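PDB 6EK4: PaxB from Photorhabdus luminescens, which probably serves as one of the two components of a YaxAB-type alpha-helical pore-forming toxin that perforates target membranes. Local coordinates for residues 313-318 with 330-335; 82-87 with 324-329; 117-122 with 318-323. All blocks are in the same frame, centred on the assembly; numbering follows the deposited sequence.

Interaction 1 of 3, residues 313-318 with 330-335; sequences AKQLQN and TKIIHK
Gln-315 OE1 accepts a hydrogen bond from Tyr-14 OH of the N-terminal segment, whose ring also makes a cation-pi contact with Lys-335, and a weak one from Gln-336 NE2. The two segments belong to an antiparallel helical hairpin, helix 247-321 returning as helix 326-348 after a short turn. The side chains of Gln-315 and Ile-332 point at each other from the facing helices. CG of Gln-315 stands anti to its own backbone N (chi1 -165°), and the chain runs on extended, which carries the amide across to the other helix. There CG, CD and NE2 lie on the CG2 and CD1 methyls of Ile-332. NE2 comes 3.6 Å from CD1 of Ile-332, and CD is 3.7 Å from CG2 of the same residue.

Leu-316 adds the apolar half of the contact. Its CD2 lies alongside Ile-332, 3.5 Å from CG2. Leu-316 also touches Val-119 and Val-122 of helix 101-141, so the hairpin packs on a third helix. Within 330-335, His-334 turns its ring edge to the carbonyl of Thr-330. Its ND1 donates to Thr-330 O at 2.8 Å, and His-334 N reaches the same oxygen from the other face of the carbonyl plane.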
loop_
_atom_site.group_PDB
_atom_site.type_symbol
_atom_site.label_atom_id
_atom_site.label_comp_id
_atom_site.label_asym_id
_atom_site.label_seq_id
_atom_site.Cartn_x
_atom_site.Cartn_y
_atom_site.Cartn_z
ATOM N N ALA A 313 -10.372 2.986 -34.395
ATOM C CA ALA A 313 -9.727 3.568 -35.573
ATOM C C ALA A 313 -9.704 2.595 -36.751
ATOM O O ALA A 313 -10.121 2.943 -37.856
ATOM C CB ALA A 313 -8.311 4.010 -35.232
ATOM N N LYS A 314 -9.224 1.380 -36.505
ATOM C CA LYS A 314 -9.113 0.361 -37.550
ATOM C C LYS A 314 -10.481 -0.137 -38.030
ATOM O O LYS A 314 -10.610 -0.603 -39.161
ATOM C CB LYS A 314 -8.259 -0.812 -37.055
ATOM C CG LYS A 314 -7.924 -1.846 -38.121
ATOM C CD LYS A 314 -6.567 -2.488 -37.863
ATOM C CE LYS A 314 -6.416 -3.818 -38.586
ATOM N NZ LYS A 314 -7.021 -4.942 -37.816
ATOM N N GLN A 315 -11.493 -0.033 -37.172
ATOM C CA GLN A 315 -12.862 -0.406 -37.533
ATOM C C GLN A 315 -13.430 0.559 -38.574
ATOM O O GLN A 315 -14.069 0.138 -39.541
ATOM C CB GLN A 315 -13.753 -0.424 -36.288
ATOM C CG GLN A 315 -15.088 -1.122 -36.476
ATOM C CD GLN A 315 -15.850 -1.282 -35.172
ATOM O OE1 GLN A 315 -15.695 -0.483 -34.247
ATOM N NE2 GLN A 315 -16.680 -2.317 -35.092
ATOM N N LEU A 316 -13.189 1.853 -38.369
ATOM C CA LEU A 316 -13.598 2.884 -39.324
ATOM C C LEU A 316 -12.703 2.887 -40.564
ATOM O O LEU A 316 -13.143 3.277 -41.647
ATOM C CB LEU A 316 -13.572 4.268 -38.667
ATOM C CG LEU A 316 -14.509 4.468 -37.472
ATOM C CD1 LEU A 316 -14.214 5.787 -36.777
ATOM C CD2 LEU A 316 -15.966 4.410 -37.900
ATOM N N GLN A 317 -11.452 2.461 -40.398
ATOM C CA GLN A 317 -10.508 2.366 -41.514
ATOM C C GLN A 317 -10.973 1.327 -42.533
ATOM O O GLN A 317 -10.979 1.591 -43.734
ATOM C CB GLN A 317 -9.108 2.005 -41.003
ATOM C CG GLN A 317 -8.008 2.057 -42.057
ATOM C CD GLN A 317 -7.762 3.456 -42.592
ATOM O OE1 GLN A 317 -7.771 4.431 -41.843
ATOM N NE2 GLN A 317 -7.536 3.559 -43.897
ATOM N N ASN A 318 -11.371 0.156 -42.041
ATOM C CA ASN A 318 -11.834 -0.935 -42.902
ATOM C C ASN A 318 -13.155 -0.629 -43.611
ATOM O O ASN A 318 -13.470 -1.241 -44.633
ATOM C CB ASN A 318 -11.964 -2.234 -42.097
ATOM C CG ASN A 318 -10.630 -2.733 -41.567
ATOM O OD1 ASN A 318 -9.570 -2.395 -42.095
ATOM N ND2 ASN A 318 -10.677 -3.544 -40.514
ATOM N N THR A 330 -22.913 3.988 -40.121
ATOM C CA THR A 330 -23.861 4.560 -39.162
ATOM C C THR A 330 -24.009 3.674 -37.921
ATOM O O THR A 330 -24.187 4.182 -36.811
ATOM C CB THR A 330 -25.247 4.784 -39.807
ATOM O OG1 THR A 330 -25.116 5.651 -40.940
ATOM C CG2 THR A 330 -26.227 5.407 -38.815
ATOM N N LYS A 331 -23.934 2.358 -38.109
ATOM C CA LYS A 331 -23.986 1.413 -36.992
ATOM C C LYS A 331 -22.686 1.441 -36.184
ATOM O O LYS A 331 -22.717 1.384 -34.954
ATOM C CB LYS A 331 -24.248 -0.011 -37.495
ATOM C CG LYS A 331 -24.771 -0.958 -36.421
ATOM C CD LYS A 331 -24.209 -2.364 -36.569
ATOM C CE LYS A 331 -22.803 -2.461 -35.998
ATOM N NZ LYS A 331 -22.176 -3.785 -36.266
ATOM N N ILE A 332 -21.554 1.529 -36.881
ATOM C CA ILE A 332 -20.236 1.557 -36.238
ATOM C C ILE A 332 -20.087 2.794 -35.352
ATOM O O ILE A 332 -19.557 2.707 -34.246
ATOM C CB ILE A 332 -19.082 1.532 -37.272
ATOM C CG1 ILE A 332 -19.134 0.263 -38.137
ATOM C CG2 ILE A 332 -17.726 1.640 -36.582
ATOM C CD1 ILE A 332 -19.111 -1.038 -37.361
ATOM N N ILE A 333 -20.554 3.939 -35.845
ATOM C CA ILE A 333 -20.498 5.190 -35.089
ATOM C C ILE A 333 -21.374 5.116 -33.837
ATOM O O ILE A 333 -20.938 5.501 -32.752
ATOM C CB ILE A 333 -20.911 6.399 -35.960
ATOM C CG1 ILE A 333 -19.844 6.663 -37.028
ATOM C CG2 ILE A 333 -21.110 7.650 -35.110
ATOM C CD1 ILE A 333 -20.308 7.559 -38.157
ATOM N N HIS A 334 -22.600 4.619 -33.991
ATOM C CA HIS A 334 -23.535 4.506 -32.864
ATOM C C HIS A 334 -23.088 3.475 -31.824
ATOM O O HIS A 334 -23.367 3.635 -30.636
ATOM C CB HIS A 334 -24.955 4.199 -33.354
ATOM C CG HIS A 334 -25.708 5.411 -33.809
ATOM N ND1 HIS A 334 -25.557 5.954 -35.067
ATOM C CD2 HIS A 334 -26.608 6.194 -33.169
ATOM C CE1 HIS A 334 -26.335 7.015 -35.185
ATOM N NE2 HIS A 334 -26.983 7.183 -34.046
ATOM N N LYS A 335 -22.399 2.428 -32.271
ATOM C CA LYS A 335 -21.843 1.428 -31.358
ATOM C C LYS A 335 -20.663 2.027 -30.590
ATOM O O LYS A 335 -20.530 1.823 -29.381
ATOM C CB LYS A 335 -21.402 0.175 -32.122
ATOM C CG LYS A 335 -21.350 -1.080 -31.268
ATOM C CD LYS A 335 -20.613 -2.208 -31.973
ATOM C CE LYS A 335 -20.518 -3.442 -31.090
ATOM N NZ LYS A 335 -19.600 -4.466 -31.657
#

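Interaction 2 of 3, residues 82-87 with 324-329; sequences LTLTEI and IDQQDL
The side-chain amide of Gln-326 lies across Thr-85, where the first turn of helix 326-348 meets the short helix 80-90 in a bundle of helices. The two side chains cross at a slant. CG2 of Thr-85 carries much of the contact: it is 3.4 Å from NE2 of Gln-326 and 3.5 Å from CD. OE1 of Gln-326 is placed close to Thr-85 N and Leu-84 CB, but the angle at N is poor and the approach is doubtful at this resolution. Gln-327 sets CG opposite its backbone N (chi1 -162°) and runs on extended, which brings OE1 to 3.6 Å from CG2 of Thr-85. No hydrogen bond joins the glutamines to helix 80-90 across the segments.

In the next shell, Thr-85 OG1 turns back to its own helix. Its bond to Leu-82 O is modelled very short and is doubtful in detail, and Phe-81 O is a weak second partner. Leu-84 is buried and also touches Arg-108 of helix 101-141. Gln-326 further touches Asp-88, one turn on from Leu-84 along helix 80-90.

Asp-325 holds the start of the second helix as its N-cap. Its carbonyl O accepts from Asp-328 N at 2.7 Å and also from Leu-329 N. The side chain adds a weak capping bond, with OD1 3.4 Å from Asp-328 N.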
loop_
_atom_site.group_PDB
_atom_site.type_symbol
_atom_site.label_atom_id
_atom_site.label_comp_id
_atom_site.label_asym_id
_atom_site.label_seq_id
_atom_site.Cartn_x
_atom_site.Cartn_y
_atom_site.Cartn_z
ATOM N N LEU A 82 -27.907 10.374 -45.484
ATOM C CA LEU A 82 -29.282 10.135 -45.926
ATOM C C LEU A 82 -29.377 10.139 -47.453
ATOM O O LEU A 82 -30.023 9.269 -48.039
ATOM C CB LEU A 82 -30.230 11.188 -45.334
ATOM C CG LEU A 82 -31.648 10.727 -44.972
ATOM C CD1 LEU A 82 -32.464 11.904 -44.456
ATOM C CD2 LEU A 82 -32.358 10.061 -46.142
ATOM N N THR A 83 -28.733 11.113 -48.091
ATOM C CA THR A 83 -28.846 11.288 -49.542
ATOM C C THR A 83 -28.142 10.200 -50.363
ATOM O O THR A 83 -28.493 9.989 -51.524
ATOM C CB THR A 83 -28.336 12.673 -49.990
ATOM O OG1 THR A 83 -27.033 12.905 -49.447
ATOM C CG2 THR A 83 -29.280 13.769 -49.517
ATOM N N LEU A 84 -27.161 9.515 -49.775
ATOM C CA LEU A 84 -26.505 8.389 -50.455
ATOM C C LEU A 84 -27.438 7.183 -50.559
ATOM O O LEU A 84 -27.437 6.485 -51.575
ATOM C CB LEU A 84 -25.200 7.987 -49.758
ATOM C CG LEU A 84 -23.965 8.845 -50.058
ATOM C CD1 LEU A 84 -22.825 8.478 -49.118
ATOM C CD2 LEU A 84 -23.530 8.702 -51.508
ATOM N N THR A 85 -28.223 6.933 -49.511
ATOM C CA THR A 85 -29.273 5.911 -49.558
ATOM C C THR A 85 -30.345 6.282 -50.584
ATOM O O THR A 85 -30.839 5.420 -51.309
ATOM C CB THR A 85 -29.945 5.687 -48.179
ATOM O OG1 THR A 85 -29.796 6.858 -47.367
ATOM C CG2 THR A 85 -29.332 4.495 -47.449
ATOM N N GLU A 86 -30.692 7.567 -50.643
ATOM C CA GLU A 86 -31.665 8.066 -51.618
ATOM C C GLU A 86 -31.124 8.012 -53.051
ATOM O O GLU A 86 -31.890 7.802 -53.994
ATOM C CB GLU A 86 -32.097 9.493 -51.267
ATOM C CG GLU A 86 -32.917 9.583 -49.987
ATOM C CD GLU A 86 -33.315 11.005 -49.624
ATOM O OE1 GLU A 86 -32.699 11.961 -50.144
ATOM O OE2 GLU A 86 -34.247 11.167 -48.809
ATOM N N ILE A 87 -29.815 8.206 -53.212
ATOM C CA ILE A 87 -29.168 8.067 -54.520
ATOM C C ILE A 87 -29.176 6.604 -54.960
ATOM O O ILE A 87 -29.654 6.286 -56.046
ATOM C CB ILE A 87 -27.721 8.620 -54.515
ATOM C CG1 ILE A 87 -27.741 10.149 -54.618
ATOM C CG2 ILE A 87 -26.903 8.047 -55.670
ATOM C CD1 ILE A 87 -26.436 10.815 -54.232
ATOM N N ILE A 324 -17.759 1.823 -49.934
ATOM C CA ILE A 324 -18.352 2.531 -48.800
ATOM C C ILE A 324 -19.767 2.018 -48.536
ATOM O O ILE A 324 -20.669 2.233 -49.345
ATOM C CB ILE A 324 -18.408 4.063 -49.034
ATOM C CG1 ILE A 324 -17.061 4.603 -49.540
ATOM C CG2 ILE A 324 -18.829 4.786 -47.759
ATOM C CD1 ILE A 324 -15.872 4.261 -48.668
ATOM N N ASP A 325 -19.950 1.336 -47.407
ATOM C CA ASP A 325 -21.275 0.893 -46.978
ATOM C C ASP A 325 -21.853 1.930 -46.013
ATOM O O ASP A 325 -21.899 1.721 -44.800
ATOM C CB ASP A 325 -21.209 -0.502 -46.342
ATOM C CG ASP A 325 -22.564 -1.197 -46.308
ATOM O OD1 ASP A 325 -23.566 -0.555 -45.926
ATOM O OD2 ASP A 325 -22.627 -2.396 -46.658
ATOM N N GLN A 326 -22.268 3.058 -46.587
ATOM C CA GLN A 326 -22.921 4.169 -45.872
ATOM C C GLN A 326 -23.646 3.800 -44.573
ATOM O O GLN A 326 -23.386 4.391 -43.525
ATOM C CB GLN A 326 -23.907 4.884 -46.811
ATOM C CG GLN A 326 -24.646 3.957 -47.774
ATOM C CD GLN A 326 -25.905 4.566 -48.360
ATOM O OE1 GLN A 326 -26.309 5.670 -47.998
ATOM N NE2 GLN A 326 -26.538 3.836 -49.271
ATOM N N GLN A 327 -24.553 2.829 -44.652
ATOM C CA GLN A 327 -25.432 2.491 -43.531
ATOM C C GLN A 327 -24.750 1.598 -42.491
ATOM O O GLN A 327 -25.185 1.543 -41.339
ATOM C CB GLN A 327 -26.711 1.826 -44.047
ATOM C CG GLN A 327 -27.859 1.828 -43.048
ATOM C CD GLN A 327 -29.208 1.565 -43.696
ATOM O OE1 GLN A 327 -29.475 2.009 -44.816
ATOM N NE2 GLN A 327 -30.072 0.847 -42.987
ATOM N N ASP A 328 -23.695 0.896 -42.901
ATOM C CA ASP A 328 -22.879 0.110 -41.975
ATOM C C ASP A 328 -22.096 1.045 -41.053
ATOM O O ASP A 328 -22.041 0.828 -39.843
ATOM C CB ASP A 328 -21.916 -0.798 -42.746
ATOM C CG ASP A 328 -21.269 -1.853 -41.866
ATOM O OD1 ASP A 328 -20.026 -1.975 -41.901
ATOM O OD2 ASP A 328 -22.001 -2.562 -41.142
ATOM N N LEU A 329 -21.503 2.085 -41.639
ATOM C CA LEU A 329 -20.771 3.111 -40.893
ATOM C C LEU A 329 -21.633 3.778 -39.817
ATOM O O LEU A 329 -21.140 4.097 -38.735
ATOM C CB LEU A 329 -20.234 4.174 -41.859
ATOM C CG LEU A 329 -19.455 5.357 -41.277
ATOM C CD1 LEU A 329 -18.289 4.884 -40.423
ATOM C CD2 LEU A 329 -18.967 6.264 -42.396
#

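Interaction 3 of 3, residues 117-122 with 318-323; sequences KDVKGV and NTIDGK
Val-119 and Ile-320 meet tip to tip, and this pair is the tight part of the contact. CG1 of Val-119 touches both arms of the isoleucine, lying 3.8 Å from CG2 and 3.9 Å from CD1 of Ile-320. In Val-119 that methyl is anti to the backbone N (chi1 174°), which aims it at the neighbouring helix. In Ile-320 a chi1 of 68° tucks CG1 over the backbone. CG2 and CD1 are then both turned to the valine methyl and face it from the same side. No hydrogen bond crosses between the segments.

The contact joins the middle of helix 101-141 to the C-terminal end of helix 247-321, side by side in the helical bundle. On the apolar side Val-119 also packs on Leu-329 and Leu-75. Lys-116 makes a weak hydrogen bond from NZ to Ile-320 O.

The other side is loose and faces solvent. Lys-120 is exposed and offers only its aliphatic stem, with CG 4.3 Å from CD1 of Ile-320. Here the helix of 318-323 is weakly bonded, and the chain passes into a turn at the exposed Gly-322. Asp-321 OD1 accepts from NE2 of Gln-317, one turn back along its helix.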
loop_
_atom_site.group_PDB
_atom_site.type_symbol
_atom_site.label_atom_id
_atom_site.label_comp_id
_atom_site.label_asym_id
_atom_site.label_seq_id
_atom_site.Cartn_x
_atom_site.Cartn_y
_atom_site.Cartn_z
ATOM N N LYS A 117 -13.016 11.878 -46.135
ATOM C CA LYS A 117 -12.265 12.975 -45.523
ATOM C C LYS A 117 -12.642 13.190 -44.053
ATOM O O LYS A 117 -11.775 13.480 -43.226
ATOM C CB LYS A 117 -12.478 14.271 -46.311
ATOM C CG LYS A 117 -11.486 15.377 -45.984
ATOM C CD LYS A 117 -11.904 16.706 -46.596
ATOM C CE LYS A 117 -12.991 17.387 -45.775
ATOM N NZ LYS A 117 -13.455 18.654 -46.406
ATOM N N ASP A 118 -13.928 13.055 -43.738
ATOM C CA ASP A 118 -14.403 13.164 -42.354
ATOM C C ASP A 118 -13.964 11.965 -41.516
ATOM O O ASP A 118 -13.488 12.133 -40.393
ATOM C CB ASP A 118 -15.932 13.292 -42.307
ATOM C CG ASP A 118 -16.428 14.660 -42.754
ATOM O OD1 ASP A 118 -15.599 15.539 -43.072
ATOM O OD2 ASP A 118 -17.661 14.856 -42.782
ATOM N N VAL A 119 -14.124 10.761 -42.064
ATOM C CA VAL A 119 -13.755 9.528 -41.360
ATOM C C VAL A 119 -12.235 9.420 -41.184
ATOM O O VAL A 119 -11.766 8.875 -40.186
ATOM C CB VAL A 119 -14.316 8.272 -42.070
ATOM C CG1 VAL A 119 -13.798 6.994 -41.425
ATOM C CG2 VAL A 119 -15.840 8.283 -42.041
ATOM N N LYS A 120 -11.468 9.936 -42.143
ATOM C CA LYS A 120 -10.017 10.071 -41.969
ATOM C C LYS A 120 -9.700 10.931 -40.743
ATOM O O LYS A 120 -8.786 10.619 -39.976
ATOM C CB LYS A 120 -9.359 10.697 -43.206
ATOM C CG LYS A 120 -8.957 9.711 -44.292
ATOM C CD LYS A 120 -8.057 10.385 -45.321
ATOM C CE LYS A 120 -7.704 9.459 -46.476
ATOM N NZ LYS A 120 -8.796 9.356 -47.482
ATOM N N GLY A 121 -10.466 12.008 -40.571
ATOM C CA GLY A 121 -10.271 12.952 -39.473
ATOM C C GLY A 121 -10.538 12.379 -38.094
ATOM O O GLY A 121 -9.772 12.629 -37.162
ATOM N N VAL A 122 -11.619 11.615 -37.955
ATOM C CA VAL A 122 -11.962 11.011 -36.660
ATOM C C VAL A 122 -10.983 9.886 -36.304
ATOM O O VAL A 122 -10.738 9.626 -35.126
ATOM C CB VAL A 122 -13.423 10.489 -36.607
ATOM C CG1 VAL A 122 -14.398 11.552 -37.100
ATOM C CG2 VAL A 122 -13.585 9.203 -37.405
ATOM N N ASN A 318 -11.371 0.156 -42.041
ATOM C CA ASN A 318 -11.834 -0.935 -42.902
ATOM C C ASN A 318 -13.155 -0.629 -43.611
ATOM O O ASN A 318 -13.470 -1.241 -44.633
ATOM C CB ASN A 318 -11.964 -2.234 -42.097
ATOM C CG ASN A 318 -10.630 -2.733 -41.567
ATOM O OD1 ASN A 318 -9.570 -2.395 -42.095
ATOM N ND2 ASN A 318 -10.677 -3.544 -40.514
ATOM N N THR A 319 -13.923 0.313 -43.065
ATOM C CA THR A 319 -15.164 0.763 -43.691
ATOM C C THR A 319 -14.891 1.607 -44.940
ATOM O O THR A 319 -15.664 1.563 -45.900
ATOM C CB THR A 319 -16.024 1.583 -42.706
ATOM O OG1 THR A 319 -16.168 0.859 -41.478
ATOM C CG2 THR A 319 -17.405 1.867 -43.287
ATOM N N ILE A 320 -13.794 2.365 -44.924
ATOM C CA ILE A 320 -13.449 3.260 -46.034
ATOM C C ILE A 320 -12.246 2.794 -46.869
ATOM O O ILE A 320 -11.783 3.529 -47.743
ATOM C CB ILE A 320 -13.213 4.709 -45.542
ATOM C CG1 ILE A 320 -11.947 4.813 -44.680
ATOM C CG2 ILE A 320 -14.427 5.206 -44.768
ATOM C CD1 ILE A 320 -11.496 6.237 -44.439
ATOM N N ASP A 321 -11.741 1.590 -46.603
ATOM C CA ASP A 321 -10.675 1.010 -47.427
ATOM C C ASP A 321 -11.242 0.591 -48.780
ATOM O O ASP A 321 -10.769 1.040 -49.824
ATOM C CB ASP A 321 -10.027 -0.202 -46.739
ATOM C CG ASP A 321 -9.021 0.191 -45.662
ATOM O OD1 ASP A 321 -8.496 1.325 -45.696
ATOM O OD2 ASP A 321 -8.748 -0.651 -44.778
ATOM N N GLY A 322 -12.260 -0.266 -48.745
ATOM C CA GLY A 322 -12.917 -0.749 -49.957
ATOM C C GLY A 322 -14.136 0.082 -50.313
ATOM O O GLY A 322 -14.085 1.314 -50.291
ATOM N N LYS A 323 -15.234 -0.596 -50.639
ATOM C CA LYS A 323 -16.476 0.072 -51.028
ATOM C C LYS A 323 -17.173 0.637 -49.792
ATOM O O LYS A 323 -17.183 0.005 -48.736
ATOM C CB LYS A 323 -17.407 -0.903 -51.761
ATOM C CG LYS A 323 -18.232 -0.260 -52.864
ATOM C CD LYS A 323 -17.389 -0.020 -54.108
ATOM C CE LYS A 323 -18.143 0.785 -55.153
ATOM N NZ LYS A 323 -17.273 1.136 -56.309
#

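How the interactions relate
Interactions 1 and 3 are buried and lie about 9 Å apart between centres. Both use helix 247-321, which meets helix 326-348 in the first and helix 101-141 in the second. Interaction 2 is only partly buried. It lies farther from the centre of the chain and sets the start of helix 326-348 against helix 80-90. The chemistry follows the place. Interaction 3 is purely apolar across its segments, interaction 1 adds a glutamine amide to its aliphatic groups, and interaction 2 rests largely on a glutamine amide against a threonine, with a leucine beside it. Leu-329 of 324-329 ties them together: it packs on Leu-316 of interaction 1 and on Thr-319 of interaction 3.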